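Local atomic coordinates of predicted ATPase of the ABC class (PDB entry 5D6A), a protein that binds the ATP analogue AMP-PNP and probably binds and hydrolyses ATP as an ATPase of the ABC class. Residues A[369-374]-A[413-418]; A[318-323]-A[385-390]. All coordinates share one frame; numbering follows the deposited sequence.

Interaction 1. Residues A[369-374]-A[413-418]; sequences FMIRDE and GDYLDV
The phenol of Y415 reaches from 413-418 to the end of helix 367-370, where its OH donates a weak hydrogen bond to the backbone O of M370; OH and O lie 2.7 Å apart. The carbonyl approaches the ring obliquely. With CG anti to its own carbonyl carbon and beside the backbone N (chi1 -81°), the tyrosine side chain ends closer to 369-374 than it starts. The hydroxyl of this buried residue thus meets a backbone oxygen at the end of the short helix.

M370, a selenomethionine, crosses Y415 at about a right angle. Its chain, modelled in two conformers, bends at chi2 and chi3 in the one described; the touch of its CE on CZ of Y415, 4.2 Å, is therefore doubtful.

I371, the first residue to leave the helix, splits its branches. CG1 sits between backbone N and carbonyl carbon (chi1 54°) and carries the end of the chain away, while CG2 faces the other segment. That methyl lies at the edge of the Y415 ring, near its plane, 4.0 Å from CE1. The carboxylate of D414 meets the same methyl crosswise: I371 CG2 is 3.4 Å from D414 OD1 and 3.7 Å from OD2, a van der Waals contact rather than a polar one.

Y415 also packs on L262, L390 and V391, and I371 touches G411 of the second subunit. The contact joins two loop regions of the ABC ATPase fold at the dimer interface: helix 367-370 probably lies just past the place of the D-loop, which follows the Walker B strand, here 357-361, and 413-418 just past that of the switch region after strand 404-408.

Interaction 2. Residues A[318-323]-A[385-390]; sequences NYINHL and EPITPL
The side-chain amide nitrogen of N321, ND2, is shared between two acceptors on 385-390. ND2 donates to OG1 of T388 at 3.2 Å, with an N-H...O angle of 145° and the hydroxyl oxygen tilted out of the amide plane. A weaker bond from the same ND2 runs to the backbone O of P386 at 3.0 Å. With CG anti to its carbonyl carbon (chi1 -61°), N321 projects its amide at the facing chain, crossing the T388 side chain at about a right angle; together the two bonds should limit rotation of the amide, though the second is weak.

Beside this fork, the backbones join directly: T388 N donates to Y319 O at 2.9 Å. The two segments run roughly antiparallel, yet neither is a regular strand.

One apolar pair lies beside the polar bonds: I387, whose CG1 is anti to its backbone N, extends CD1 to within 4.3 Å of I320 CG1. Toward the 322/385 end, H322 CB lies 4.1 Å from E385 CB, although the glutamate is poorly ordered. Separately, the Y319 ring turns an edge toward the backbone O of T388, 4.1 Å from CD1, while N318 CB sits over one face near the ring's periphery.

Y319 also packs on L347 of helix 339-352 and on R393 and L397 of helix 390-401. The side chain of I387 lies about 9 Å from a bound AMP-PNP. L323 meets F268 in the probable P-loop (Walker A) of the second subunit, consistent with the nucleotide-sandwich dimer of ABC ATPases.

In the fold
Both interactions lie within the P-loop domain, their centres about 14 Å apart, and each is partly buried. They share a neighbourhood: the backbone O of F369 and N of L390 are 2.9 Å apart, probably hydrogen-bonded, tying helix 367-370 to the start of helix 390-401. L390 also packs against Y415, and R372 of interaction 1 lies against P386 and I387 of interaction 2. Interaction 1 buries about half as much surface and rests on one weak tyrosine hydrogen bond plus van der Waals touches, one of them to a carboxylate. Interaction 2 depends more on polar bonds, one between backbones and two from an asparagine side chain, one of them weak. Both reach the second subunit.

Interaction 1. Residues A[369-374]-A[413-418]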
ATOM      1  N   PHE A 369      -7.353  12.841  17.303  1.00 74.23           N
ATOM      2  CA  PHE A 369      -8.450  13.411  16.528  1.00 73.22           C
ATOM      3  C   PHE A 369      -9.836  12.947  16.984  1.00 71.07           C
ATOM      4  O   PHE A 369     -10.819  13.672  16.817  1.00 72.85           O
ATOM      5  CB  PHE A 369      -8.243  13.074  15.043  1.00 75.54           C
ATOM      6  CG  PHE A 369      -9.404  13.436  14.161  1.00 77.13           C
ATOM      7  CD1 PHE A 369      -9.616  14.750  13.769  1.00 79.43           C
ATOM      8  CD2 PHE A 369     -10.274  12.454  13.699  1.00 77.64           C
ATOM      9  CE1 PHE A 369     -10.684  15.082  12.950  1.00 80.12           C
ATOM     10  CE2 PHE A 369     -11.341  12.779  12.879  1.00 78.21           C
ATOM     11  CZ  PHE A 369     -11.545  14.095  12.503  1.00 79.19           C
HETATM   12  N   MSE A 370      -9.906  11.747  17.556  0.50 68.33           N
HETATM   13  CA  MSE A 370     -11.179  11.180  18.005  0.50 67.12           C
HETATM   14  C   MSE A 370     -11.640  11.711  19.335  0.50 68.40           C
HETATM   15  O   MSE A 370     -12.737  12.265  19.443  0.50 67.25           O
HETATM   16  CB  MSE A 370     -11.039   9.665  18.136  0.50 64.94           C
HETATM   17  CG  MSE A 370     -10.767   8.999  16.792  0.50 63.71           C
HETATM   18 SE   MSE A 370     -12.203   9.422  15.514  0.50 60.24          SE
HETATM   19  CE  MSE A 370     -13.382   7.901  15.934  0.50 60.30           C
ATOM     20  N   ILE A 371     -10.805  11.546  20.359  1.00 70.37           N
ATOM     21  CA  ILE A 371     -11.157  11.963  21.727  1.00 70.00           C
ATOM     22  C   ILE A 371     -10.424  13.177  22.301  1.00 73.27           C
ATOM     23  O   ILE A 371      -9.423  13.650  21.761  1.00 72.15           O
ATOM     24  CB  ILE A 371     -11.016  10.774  22.714  1.00 67.80           C
ATOM     25  CG1 ILE A 371      -9.620  10.131  22.656  1.00 67.28           C
ATOM     26  CG2 ILE A 371     -12.050   9.712  22.394  1.00 67.28           C
ATOM     27  CD1 ILE A 371      -8.475  11.008  23.120  1.00 66.75           C
ATOM     28  N   ARG A 372     -10.972  13.667  23.411  1.00 78.66           N
ATOM     29  CA  ARG A 372     -10.436  14.795  24.155  1.00 84.36           C
ATOM     30  C   ARG A 372      -9.724  14.199  25.361  1.00 84.75           C
ATOM     31  O   ARG A 372      -9.982  13.050  25.724  1.00 84.95           O
ATOM     32  CB  ARG A 372     -11.590  15.683  24.627  1.00 89.33           C
ATOM     33  CG  ARG A 372     -11.198  17.035  25.210  1.00 92.94           C
ATOM     34  CD  ARG A 372     -10.674  17.982  24.141  1.00 94.89           C
ATOM     35  NE  ARG A 372     -10.513  19.340  24.656  1.00 97.61           N
ATOM     36  CZ  ARG A 372     -10.163  20.395  23.921  1.00 99.11           C
ATOM     37  NH1 ARG A 372      -9.934  20.270  22.619  1.00 98.05           N
ATOM     38  NH2 ARG A 372     -10.049  21.587  24.495  1.00102.08           N
ATOM     39  N   ASP A 373      -8.837  14.962  25.990  1.00 86.54           N
ATOM     40  CA  ASP A 373      -8.141  14.461  27.171  1.00 89.39           C
ATOM     41  C   ASP A 373      -7.597  15.608  28.020  1.00 90.83           C
ATOM     42  O   ASP A 373      -6.808  16.422  27.544  1.00 88.21           O
ATOM     43  CB  ASP A 373      -7.007  13.514  26.766  1.00 90.87           C
ATOM     44  CG  ASP A 373      -6.390  12.785  27.956  1.00 92.92           C
ATOM     45  OD1 ASP A 373      -6.849  12.988  29.101  1.00 93.81           O
ATOM     46  OD2 ASP A 373      -5.446  11.998  27.741  1.00 92.68           O
ATOM     47  N   GLU A 374      -8.028  15.658  29.278  1.00 95.43           N
ATOM     48  CA  GLU A 374      -7.585  16.690  30.210  1.00100.86           C
ATOM     49  C   GLU A 374      -6.111  16.496  30.573  1.00101.54           C
ATOM     50  O   GLU A 374      -5.395  17.466  30.831  1.00100.48           O
ATOM     51  CB  GLU A 374      -8.454  16.668  31.475  1.00105.96           C
ATOM     52  CG  GLU A 374      -8.101  17.730  32.512  1.00110.74           C
ATOM     53  CD  GLU A 374      -8.254  19.151  31.992  1.00112.06           C
ATOM     54  OE1 GLU A 374      -7.643  20.065  32.586  1.00112.95           O
ATOM     55  OE2 GLU A 374      -8.973  19.358  30.990  1.00113.11           O
ATOM     56  N   GLY A 413     -15.054   5.909  25.224  1.00 87.42           N
ATOM     57  CA  GLY A 413     -16.446   5.801  25.663  1.00 86.97           C
ATOM     58  C   GLY A 413     -17.220   7.102  25.754  1.00 86.20           C
ATOM     59  O   GLY A 413     -18.416   7.087  26.047  1.00 85.82           O
ATOM     60  N   ASP A 414     -16.556   8.226  25.503  1.00 85.35           N
ATOM     61  CA  ASP A 414     -17.231   9.528  25.571  1.00 86.10           C
ATOM     62  C   ASP A 414     -18.181   9.771  24.385  1.00 79.55           C
ATOM     63  O   ASP A 414     -18.990  10.701  24.414  1.00 79.84           O
ATOM     64  CB  ASP A 414     -16.214  10.669  25.722  1.00 90.85           C
ATOM     65  CG  ASP A 414     -15.137  10.644  24.657  1.00 93.15           C
ATOM     66  OD1 ASP A 414     -15.132   9.708  23.829  1.00 95.11           O
ATOM     67  OD2 ASP A 414     -14.286  11.558  24.657  1.00 98.97           O
ATOM     68  N   TYR A 415     -18.076   8.937  23.351  1.00 71.73           N
ATOM     69  CA  TYR A 415     -18.974   9.026  22.195  1.00 66.73           C
ATOM     70  C   TYR A 415     -20.365   8.484  22.512  1.00 66.24           C
ATOM     71  O   TYR A 415     -21.342   8.868  21.873  1.00 65.09           O
ATOM     72  CB  TYR A 415     -18.419   8.245  21.003  1.00 62.90           C
ATOM     73  CG  TYR A 415     -17.376   8.965  20.193  1.00 60.10           C
ATOM     74  CD1 TYR A 415     -16.043   8.977  20.582  1.00 60.76           C
ATOM     75  CD2 TYR A 415     -17.721   9.610  19.014  1.00 58.02           C
ATOM     76  CE1 TYR A 415     -15.085   9.630  19.825  1.00 59.92           C
ATOM     77  CE2 TYR A 415     -16.775  10.264  18.251  1.00 57.32           C
ATOM     78  CZ  TYR A 415     -15.459  10.271  18.659  1.00 58.17           C
ATOM     79  OH  TYR A 415     -14.519  10.923  17.896  1.00 57.91           O
ATOM     80  N   LEU A 416     -20.447   7.584  23.490  1.00 67.61           N
ATOM     81  CA  LEU A 416     -21.721   6.970  23.887  1.00 68.87           C
ATOM     82  C   LEU A 416     -22.790   7.998  24.240  1.00 69.88           C
ATOM     83  O   LEU A 416     -23.988   7.726  24.123  1.00 69.77           O
ATOM     84  CB  LEU A 416     -21.513   6.050  25.094  1.00 70.84           C
ATOM     85  CG  LEU A 416     -20.575   4.857  24.923  1.00 70.62           C
ATOM     86  CD1 LEU A 416     -20.408   4.137  26.253  1.00 73.41           C
ATOM     87  CD2 LEU A 416     -21.089   3.911  23.849  1.00 68.90           C
ATOM     88  N   ASP A 417     -22.347   9.173  24.674  1.00 70.67           N
ATOM     89  CA  ASP A 417     -23.252  10.237  25.078  1.00 72.33           C
ATOM     90  C   ASP A 417     -24.031  10.825  23.899  1.00 69.51           C
ATOM     91  O   ASP A 417     -25.256  10.955  23.964  1.00 69.98           O
ATOM     92  CB  ASP A 417     -22.453  11.333  25.795  1.00 75.45           C
ATOM     93  CG  ASP A 417     -23.335  12.326  26.532  1.00 79.81           C
ATOM     94  OD1 ASP A 417     -24.551  12.077  26.684  1.00 81.63           O
ATOM     95  OD2 ASP A 417     -22.796  13.358  26.982  1.00 82.92           O
ATOM     96  N   VAL A 418     -23.326  11.156  22.821  1.00 65.65           N
ATOM     97  CA  VAL A 418     -23.957  11.779  21.648  1.00 63.79           C
ATOM     98  C   VAL A 418     -24.527  10.787  20.613  1.00 61.56           C
ATOM     99  O   VAL A 418     -25.218  11.195  19.681  1.00 61.52           O
ATOM    100  CB  VAL A 418     -22.969  12.745  20.941  1.00 62.49           C
ATOM    101  CG1 VAL A 418     -21.858  11.977  20.229  1.00 60.09           C
ATOM    102  CG2 VAL A 418     -23.701  13.655  19.960  1.00 62.43           C
TER

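Interaction 2. Residues A[318-323]-A[385-390]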
ATOM      1  N   ASN A 318     -12.851  24.508  11.690  1.00 46.26           N
ATOM      2  CA  ASN A 318     -13.783  23.738  12.515  1.00 47.10           C
ATOM      3  C   ASN A 318     -13.128  22.646  13.354  1.00 47.62           C
ATOM      4  O   ASN A 318     -13.750  22.130  14.280  1.00 49.21           O
ATOM      5  CB  ASN A 318     -14.875  23.107  11.647  1.00 46.21           C
ATOM      6  CG  ASN A 318     -15.752  24.138  10.963  1.00 47.01           C
ATOM      7  OD1 ASN A 318     -15.788  25.306  11.355  1.00 49.35           O
ATOM      8  ND2 ASN A 318     -16.481  23.706   9.944  1.00 46.04           N
ATOM      9  N   TYR A 319     -11.885  22.292  13.041  1.00 47.56           N
ATOM     10  CA  TYR A 319     -11.202  21.235  13.785  1.00 48.58           C
ATOM     11  C   TYR A 319      -9.865  21.703  14.346  1.00 51.22           C
ATOM     12  O   TYR A 319      -9.617  21.575  15.545  1.00 54.47           O
ATOM     13  CB  TYR A 319     -11.030  20.008  12.890  1.00 47.10           C
ATOM     14  CG  TYR A 319     -12.340  19.580  12.266  1.00 45.91           C
ATOM     15  CD1 TYR A 319     -13.293  18.894  13.011  1.00 46.22           C
ATOM     16  CD2 TYR A 319     -12.638  19.885  10.939  1.00 44.35           C
ATOM     17  CE1 TYR A 319     -14.500  18.513  12.452  1.00 45.48           C
ATOM     18  CE2 TYR A 319     -13.842  19.505  10.372  1.00 43.65           C
ATOM     19  CZ  TYR A 319     -14.768  18.821  11.135  1.00 44.24           C
ATOM     20  OH  TYR A 319     -15.969  18.437  10.589  1.00 44.12           O
ATOM     21  N   ILE A 320      -9.010  22.247  13.486  1.00 51.93           N
ATOM     22  CA  ILE A 320      -7.709  22.750  13.916  1.00 53.49           C
ATOM     23  C   ILE A 320      -7.841  24.234  14.241  1.00 56.04           C
ATOM     24  O   ILE A 320      -8.345  25.012  13.431  1.00 57.83           O
ATOM     25  CB  ILE A 320      -6.632  22.521  12.844  1.00 52.14           C
ATOM     26  CG1 ILE A 320      -6.526  21.023  12.538  1.00 51.10           C
ATOM     27  CG2 ILE A 320      -5.288  23.076  13.308  1.00 52.84           C
ATOM     28  CD1 ILE A 320      -5.535  20.675  11.450  1.00 51.19           C
ATOM     29  N   ASN A 321      -7.383  24.619  15.427  1.00 58.59           N
ATOM     30  CA  ASN A 321      -7.480  26.004  15.884  1.00 62.01           C
ATOM     31  C   ASN A 321      -6.179  26.794  15.747  1.00 63.31           C
ATOM     32  O   ASN A 321      -6.201  27.971  15.385  1.00 64.50           O
ATOM     33  CB  ASN A 321      -7.953  26.022  17.340  1.00 64.39           C
ATOM     34  CG  ASN A 321      -9.327  25.400  17.512  1.00 64.41           C
ATOM     35  OD1 ASN A 321     -10.168  25.469  16.618  1.00 64.81           O
ATOM     36  ND2 ASN A 321      -9.564  24.799  18.669  1.00 66.23           N
ATOM     37  N   HIS A 322      -5.053  26.143  16.035  1.00 64.43           N
ATOM     38  CA  HIS A 322      -3.741  26.784  15.948  1.00 64.97           C
ATOM     39  C   HIS A 322      -2.723  25.906  15.217  1.00 63.35           C
ATOM     40  O   HIS A 322      -2.790  24.679  15.267  1.00 61.47           O
ATOM     41  CB  HIS A 322      -3.221  27.119  17.351  1.00 67.86           C
ATOM     42  CG  HIS A 322      -1.835  27.690  17.366  1.00 70.11           C
ATOM     43  ND1 HIS A 322      -1.583  29.041  17.256  1.00 71.41           N
ATOM     44  CD2 HIS A 322      -0.625  27.090  17.479  1.00 70.66           C
ATOM     45  CE1 HIS A 322      -0.278  29.248  17.299  1.00 72.50           C
ATOM     46  NE2 HIS A 322       0.325  28.080  17.433  1.00 72.15           N
ATOM     47  N   LEU A 323      -1.787  26.563  14.538  1.00 63.74           N
ATOM     48  CA  LEU A 323      -0.719  25.896  13.804  1.00 62.58           C
ATOM     49  C   LEU A 323       0.597  26.626  14.042  1.00 64.48           C
ATOM     50  O   LEU A 323       0.605  27.841  14.255  1.00 65.83           O
ATOM     51  CB  LEU A 323      -1.028  25.877  12.306  1.00 60.25           C
ATOM     52  CG  LEU A 323      -2.183  24.985  11.852  1.00 59.19           C
ATOM     53  CD1 LEU A 323      -2.509  25.244  10.389  1.00 58.06           C
ATOM     54  CD2 LEU A 323      -1.864  23.514  12.080  1.00 58.10           C
ATOM     55  N   GLU A 385      -3.154  26.130  21.120  1.00137.79           N
ATOM     56  CA  GLU A 385      -4.550  25.887  21.470  1.00132.41           C
ATOM     57  C   GLU A 385      -4.919  24.453  21.081  1.00124.98           C
ATOM     58  O   GLU A 385      -4.551  23.990  19.999  1.00120.23           O
ATOM     59  CB  GLU A 385      -5.476  26.895  20.787  1.00131.53           C
ATOM     60  CG  GLU A 385      -5.223  28.339  21.204  1.00135.05           C
ATOM     61  CD  GLU A 385      -6.166  29.327  20.540  1.00134.57           C
ATOM     62  OE1 GLU A 385      -6.021  30.541  20.791  1.00136.41           O
ATOM     63  OE2 GLU A 385      -7.051  28.898  19.770  1.00131.39           O
ATOM     64  N   PRO A 386      -5.648  23.747  21.962  1.00121.90           N
ATOM     65  CA  PRO A 386      -6.006  22.346  21.720  1.00115.74           C
ATOM     66  C   PRO A 386      -6.899  22.122  20.499  1.00109.13           C
ATOM     67  O   PRO A 386      -7.788  22.927  20.222  1.00109.62           O
ATOM     68  CB  PRO A 386      -6.744  21.947  23.004  1.00117.72           C
ATOM     69  CG  PRO A 386      -7.280  23.225  23.546  1.00121.20           C
ATOM     70  CD  PRO A 386      -6.265  24.269  23.196  1.00124.37           C
ATOM     71  N   ILE A 387      -6.643  21.031  19.780  1.00102.10           N
ATOM     72  CA  ILE A 387      -7.435  20.669  18.605  1.00 94.69           C
ATOM     73  C   ILE A 387      -8.839  20.264  19.047  1.00 90.81           C
ATOM     74  O   ILE A 387      -9.011  19.690  20.121  1.00 92.25           O
ATOM     75  CB  ILE A 387      -6.781  19.504  17.816  1.00 91.18           C
ATOM     76  CG1 ILE A 387      -7.540  19.229  16.514  1.00 86.79           C
ATOM     77  CG2 ILE A 387      -6.711  18.235  18.662  1.00 91.17           C
ATOM     78  CD1 ILE A 387      -6.938  18.117  15.684  1.00 84.93           C
ATOM     79  N   THR A 388      -9.837  20.581  18.226  1.00 84.84           N
ATOM     80  CA  THR A 388     -11.225  20.237  18.527  1.00 81.57           C
ATOM     81  C   THR A 388     -11.505  18.821  18.010  1.00 76.76           C
ATOM     82  O   THR A 388     -11.629  18.617  16.799  1.00 74.28           O
ATOM     83  CB  THR A 388     -12.199  21.241  17.880  1.00 81.29           C
ATOM     84  OG1 THR A 388     -11.887  22.565  18.329  1.00 84.54           O
ATOM     85  CG2 THR A 388     -13.642  20.914  18.245  1.00 80.90           C
ATOM     86  N   PRO A 389     -11.619  17.837  18.925  1.00 74.85           N
ATOM     87  CA  PRO A 389     -11.834  16.450  18.513  1.00 71.62           C
ATOM     88  C   PRO A 389     -13.212  16.209  17.914  1.00 68.11           C
ATOM     89  O   PRO A 389     -14.168  16.910  18.249  1.00 68.69           O
ATOM     90  CB  PRO A 389     -11.670  15.671  19.816  1.00 73.65           C
ATOM     91  CG  PRO A 389     -12.115  16.623  20.865  1.00 76.71           C
ATOM     92  CD  PRO A 389     -11.719  17.991  20.388  1.00 77.62           C
ATOM     93  N   LEU A 390     -13.299  15.210  17.041  1.00 64.65           N
ATOM     94  CA  LEU A 390     -14.542  14.869  16.357  1.00 63.37           C
ATOM     95  C   LEU A 390     -15.736  14.747  17.304  1.00 64.01           C
ATOM     96  O   LEU A 390     -16.830  15.212  16.986  1.00 65.24           O
ATOM     97  CB  LEU A 390     -14.367  13.567  15.566  1.00 61.51           C
ATOM     98  CG  LEU A 390     -15.601  13.028  14.837  1.00 60.80           C
ATOM     99  CD1 LEU A 390     -16.179  14.059  13.875  1.00 60.74           C
ATOM    100  CD2 LEU A 390     -15.261  11.740  14.104  1.00 59.49           C
TER